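PDB 3OBY: protein pelota homolog from Archaeoglobus fulgidus, which probably recognises stalled ribosomes, cleaves their mRNA as an endoribonuclease and helps to release non-functional ribosomes. Local coordinates for residues E171-E181 with F200-M211. Residues are numbered along the deposited sequence; the frame is centred on the assembly and turned at random.
Sequences EFFGEVAAKLE and FLDFLKERYPEM
Phe-200 swings CG anti to its backbone N (chi1 -176°) and Phe-203 does the same, which carries both rings across to helix 172-181, where Phe-173, with CG anti to its own carbonyl carbon, meets the two. The three form an aromatic cluster. Phe-200 turns its edge to the face of Phe-173 in a T-shaped pair, ring planes at 89° and centroids 5.4 Å apart; Phe-173 in turn directs its edge at the face of Phe-203 in an offset edge-to-face pair. Phe-173 CB also stands over the centre of the Phe-203 ring, a CH-pi contact 3.8 Å from the centroid, while CG of Arg-207 lies over the opposite face, toward its rim. The Phe-203 ring also rests against the backbone of Gly-174, CZ close to its CA. The Phe-200 ring is a knob in the hole formed by Phe-173, Val-176, Ala-177 and Leu-180, with CZ 3.7 Å from Val-176 CG1 and its edge toward Leu-180 CD1. Beside it, the CB of Ala-177 lies at the edge of the Phe-203 ring and 3.7 Å from Tyr-208 CE2. Farther along, the bent end of Met-211 lays CE 3.5 Å from Glu-181 CB. An alanine in place of Phe-203 would probably leave Phe-173 CB without its aromatic cover and open a gap beside Gly-174 and Ala-177. At the margin, Glu-171, poorly ordered, makes a long, loose salt bridge, OE1 to Arg-207 NH2 3.9 Å, charge alone, since the oxygen lies well out of the guanidinium plane. Helices 172-181 and 200-207 cross at -66°, their axes 10.3 Å apart, within the central eRF1 domain; Val-176 and Leu-180 reach strands 131-137 and 150-158, Phe-200 touches Leu-134, and Leu-201 meets strand 215-217, so the pair packs against the mixed sheet.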
loop_
_atom_site.group_PDB
_atom_site.type_symbol
_atom_site.label_atom_id
_atom_site.label_comp_id
_atom_site.label_asym_id
_atom_site.label_seq_id
_atom_site.Cartn_x
_atom_site.Cartn_y
_atom_site.Cartn_z
ATOM N N GLU A 171 36.272 9.697 7.655
ATOM C CA GLU A 171 35.481 10.898 7.871
ATOM C C GLU A 171 34.818 11.309 6.573
ATOM O O GLU A 171 34.294 12.415 6.436
ATOM C CB GLU A 171 36.328 12.042 8.426
ATOM C CG GLU A 171 35.754 12.591 9.721
ATOM C CD GLU A 171 34.272 12.257 9.888
ATOM O OE1 GLU A 171 33.937 11.057 10.009
ATOM O OE2 GLU A 171 33.442 13.191 9.895
ATOM N N PHE A 172 34.872 10.391 5.619
ATOM C CA PHE A 172 34.258 10.554 4.317
ATOM C C PHE A 172 32.773 10.439 4.668
ATOM O O PHE A 172 31.922 11.170 4.148
ATOM C CB PHE A 172 34.729 9.401 3.417
ATOM C CG PHE A 172 33.920 9.210 2.172
ATOM C CD1 PHE A 172 33.768 10.242 1.255
ATOM C CD2 PHE A 172 33.304 7.989 1.915
ATOM C CE1 PHE A 172 33.021 10.057 0.094
ATOM C CE2 PHE A 172 32.554 7.793 0.757
ATOM C CZ PHE A 172 32.408 8.835 -0.154
ATOM N N PHE A 173 32.496 9.531 5.605
ATOM C CA PHE A 173 31.152 9.260 6.104
ATOM C C PHE A 173 30.486 10.518 6.646
ATOM O O PHE A 173 29.391 10.891 6.221
ATOM C CB PHE A 173 31.211 8.209 7.217
ATOM C CG PHE A 173 31.551 6.823 6.740
ATOM C CD1 PHE A 173 31.954 6.593 5.426
ATOM C CD2 PHE A 173 31.474 5.744 7.613
ATOM C CE1 PHE A 173 32.276 5.308 4.989
ATOM C CE2 PHE A 173 31.793 4.454 7.186
ATOM C CZ PHE A 173 32.195 4.236 5.871
ATOM N N GLY A 174 31.151 11.157 7.601
ATOM C CA GLY A 174 30.613 12.367 8.190
ATOM C C GLY A 174 30.148 13.366 7.152
ATOM O O GLY A 174 29.080 13.959 7.294
ATOM N N GLU A 175 30.948 13.552 6.105
ATOM C CA GLU A 175 30.614 14.493 5.040
ATOM C C GLU A 175 29.368 14.053 4.282
ATOM O O GLU A 175 28.504 14.874 3.972
ATOM C CB GLU A 175 31.790 14.634 4.070
ATOM C CG GLU A 175 33.013 15.310 4.672
ATOM C CD GLU A 175 34.173 15.389 3.700
ATOM O OE1 GLU A 175 34.041 14.873 2.570
ATOM O OE2 GLU A 175 35.221 15.965 4.065
ATOM N N VAL A 176 29.282 12.759 3.983
ATOM C CA VAL A 176 28.129 12.217 3.272
ATOM C C VAL A 176 26.887 12.409 4.129
ATOM O O VAL A 176 25.861 12.913 3.660
ATOM C CB VAL A 176 28.294 10.704 2.995
ATOM C CG1 VAL A 176 27.064 10.165 2.279
ATOM C CG2 VAL A 176 29.535 10.460 2.163
ATOM N N ALA A 177 26.996 12.006 5.390
ATOM C CA ALA A 177 25.892 12.113 6.325
ATOM C C ALA A 177 25.379 13.542 6.456
ATOM O O ALA A 177 24.172 13.772 6.538
ATOM C CB ALA A 177 26.325 11.593 7.695
ATOM N N ALA A 178 26.292 14.506 6.458
ATOM C CA ALA A 178 25.915 15.912 6.637
ATOM C C ALA A 178 25.125 16.390 5.431
ATOM O O ALA A 178 24.189 17.213 5.559
ATOM C CB ALA A 178 27.158 16.763 6.791
ATOM N N LYS A 179 25.470 15.893 4.262
ATOM C CA LYS A 179 24.711 16.400 3.167
ATOM C C LYS A 179 23.423 15.583 3.045
ATOM O O LYS A 179 22.396 16.132 2.590
ATOM C CB LYS A 179 25.655 16.478 1.978
ATOM C CG LYS A 179 26.375 15.215 1.701
ATOM C CD LYS A 179 27.226 15.362 0.458
ATOM C CE LYS A 179 28.408 16.275 0.685
ATOM N NZ LYS A 179 29.248 16.389 -0.528
ATOM N N LEU A 180 23.431 14.309 3.389
ATOM C CA LEU A 180 22.148 13.653 3.330
ATOM C C LEU A 180 21.185 14.431 4.294
ATOM O O LEU A 180 20.008 14.685 3.996
ATOM C CB LEU A 180 22.279 12.250 3.831
ATOM C CG LEU A 180 22.914 11.200 2.932
ATOM C CD1 LEU A 180 23.105 9.926 3.731
ATOM C CD2 LEU A 180 22.022 10.934 1.725
ATOM N N GLU A 181 21.708 14.788 5.467
ATOM C CA GLU A 181 20.930 15.472 6.501
ATOM C C GLU A 181 20.363 16.818 6.052
ATOM O O GLU A 181 19.307 17.242 6.522
ATOM C CB GLU A 181 21.785 15.644 7.764
ATOM C CG GLU A 181 20.988 15.792 9.064
ATOM C CD GLU A 181 20.688 17.230 9.423
ATOM O OE1 GLU A 181 21.636 17.968 9.774
ATOM O OE2 GLU A 181 19.503 17.620 9.355
ATOM N N PHE A 200 28.732 2.432 7.201
ATOM C CA PHE A 200 28.119 3.755 7.109
ATOM C C PHE A 200 26.865 3.803 7.983
ATOM O O PHE A 200 26.676 4.739 8.763
ATOM C CB PHE A 200 27.764 4.083 5.651
ATOM C CG PHE A 200 27.209 5.468 5.458
ATOM C CD1 PHE A 200 28.007 6.589 5.670
ATOM C CD2 PHE A 200 25.871 5.654 5.110
ATOM C CE1 PHE A 200 27.479 7.879 5.537
ATOM C CE2 PHE A 200 25.337 6.936 4.978
ATOM C CZ PHE A 200 26.141 8.050 5.194
ATOM N N LEU A 201 26.013 2.790 7.856
ATOM C CA LEU A 201 24.792 2.733 8.648
ATOM C C LEU A 201 25.143 2.772 10.134
ATOM O O LEU A 201 24.510 3.496 10.905
ATOM C CB LEU A 201 23.990 1.466 8.316
ATOM C CG LEU A 201 22.735 1.176 9.156
ATOM C CD1 LEU A 201 21.829 2.392 9.208
ATOM C CD2 LEU A 201 21.992 -0.010 8.571
ATOM N N ASP A 202 26.152 2.001 10.538
ATOM C CA ASP A 202 26.570 2.000 11.938
ATOM C C ASP A 202 26.969 3.426 12.301
ATOM O O ASP A 202 26.640 3.915 13.381
ATOM C CB ASP A 202 27.758 1.054 12.174
ATOM C CG ASP A 202 27.353 -0.416 12.188
ATOM O OD1 ASP A 202 26.258 -0.736 12.700
ATOM O OD2 ASP A 202 28.141 -1.255 11.701
ATOM N N PHE A 203 27.675 4.086 11.386
ATOM C CA PHE A 203 28.099 5.464 11.593
ATOM C C PHE A 203 26.873 6.339 11.835
ATOM O O PHE A 203 26.906 7.263 12.648
ATOM C CB PHE A 203 28.847 5.986 10.365
ATOM C CG PHE A 203 29.217 7.446 10.457
ATOM C CD1 PHE A 203 30.332 7.854 11.183
ATOM C CD2 PHE A 203 28.432 8.416 9.844
ATOM C CE1 PHE A 203 30.660 9.205 11.295
ATOM C CE2 PHE A 203 28.750 9.770 9.951
ATOM C CZ PHE A 203 29.865 10.164 10.680
ATOM N N LEU A 204 25.793 6.050 11.116
ATOM C CA LEU A 204 24.559 6.811 11.262
ATOM C C LEU A 204 23.857 6.447 12.565
ATOM O O LEU A 204 23.313 7.309 13.251
ATOM C CB LEU A 204 23.624 6.544 10.078
ATOM C CG LEU A 204 23.996 7.155 8.727
ATOM C CD1 LEU A 204 22.940 6.794 7.690
ATOM C CD2 LEU A 204 24.104 8.663 8.870
ATOM N N LYS A 205 23.870 5.164 12.901
ATOM C CA LYS A 205 23.237 4.704 14.123
ATOM C C LYS A 205 23.850 5.399 15.330
ATOM O O LYS A 205 23.186 5.571 16.351
ATOM C CB LYS A 205 23.397 3.193 14.261
ATOM C CG LYS A 205 22.660 2.388 13.215
ATOM C CD LYS A 205 23.052 0.921 13.302
ATOM C CE LYS A 205 22.374 0.083 12.229
ATOM N NZ LYS A 205 22.965 -1.286 12.131
ATOM N N GLU A 206 25.114 5.802 15.214
ATOM C CA GLU A 206 25.792 6.471 16.320
ATOM C C GLU A 206 25.783 7.998 16.246
ATOM O O GLU A 206 25.581 8.667 17.255
ATOM C CB GLU A 206 27.242 5.985 16.437
ATOM C CG GLU A 206 28.036 6.704 17.524
ATOM C CD GLU A 206 29.481 6.251 17.602
ATOM O OE1 GLU A 206 29.722 5.082 17.969
ATOM O OE2 GLU A 206 30.377 7.067 17.293
ATOM N N ARG A 207 26.001 8.548 15.058
ATOM C CA ARG A 207 26.031 9.994 14.896
ATOM C C ARG A 207 24.680 10.595 14.518
ATOM O O ARG A 207 24.376 11.719 14.896
ATOM C CB ARG A 207 27.071 10.368 13.840
ATOM C CG ARG A 207 28.489 9.922 14.162
ATOM C CD ARG A 207 29.231 10.954 15.005
ATOM N NE ARG A 207 30.503 11.343 14.391
ATOM C CZ ARG A 207 31.578 10.561 14.295
ATOM N NH1 ARG A 207 31.559 9.326 14.778
ATOM N NH2 ARG A 207 32.676 11.013 13.703
ATOM N N TYR A 208 23.870 9.850 13.776
ATOM C CA TYR A 208 22.563 10.347 13.351
ATOM C C TYR A 208 21.446 9.325 13.585
ATOM O O TYR A 208 20.875 8.786 12.636
ATOM C CB TYR A 208 22.626 10.718 11.867
ATOM C CG TYR A 208 23.540 11.883 11.552
ATOM C CD1 TYR A 208 23.027 13.165 11.377
ATOM C CD2 TYR A 208 24.916 11.702 11.415
ATOM C CE1 TYR A 208 23.857 14.241 11.067
ATOM C CE2 TYR A 208 25.757 12.774 11.107
ATOM C CZ TYR A 208 25.218 14.039 10.931
ATOM O OH TYR A 208 26.029 15.102 10.607
ATOM N N PRO A 209 21.103 9.065 14.857
ATOM C CA PRO A 209 20.055 8.097 15.211
ATOM C C PRO A 209 18.698 8.278 14.536
ATOM O O PRO A 209 18.032 7.299 14.209
ATOM C CB PRO A 209 19.974 8.215 16.738
ATOM C CG PRO A 209 20.396 9.618 16.991
ATOM C CD PRO A 209 21.569 9.781 16.055
ATOM N N GLU A 210 18.290 9.523 14.320
ATOM C CA GLU A 210 17.003 9.778 13.690
ATOM C C GLU A 210 16.990 9.405 12.217
ATOM O O GLU A 210 15.972 8.946 11.693
ATOM C CB GLU A 210 16.615 11.242 13.864
ATOM C CG GLU A 210 16.314 11.591 15.300
ATOM C CD GLU A 210 15.241 10.695 15.897
ATOM O OE1 GLU A 210 15.392 10.302 17.068
ATOM O OE2 GLU A 210 14.245 10.388 15.209
ATOM N N MET A 211 18.120 9.601 11.548
ATOM C CA MET A 211 18.211 9.263 10.138
ATOM C C MET A 211 18.388 7.754 9.993
ATOM O O MET A 211 17.843 7.136 9.077
ATOM C CB MET A 211 19.395 9.987 9.491
ATOM C CG MET A 211 19.420 9.895 7.970
ATOM S SD MET A 211 20.946 10.512 7.234
ATOM C CE MET A 211 20.785 12.270 7.553
#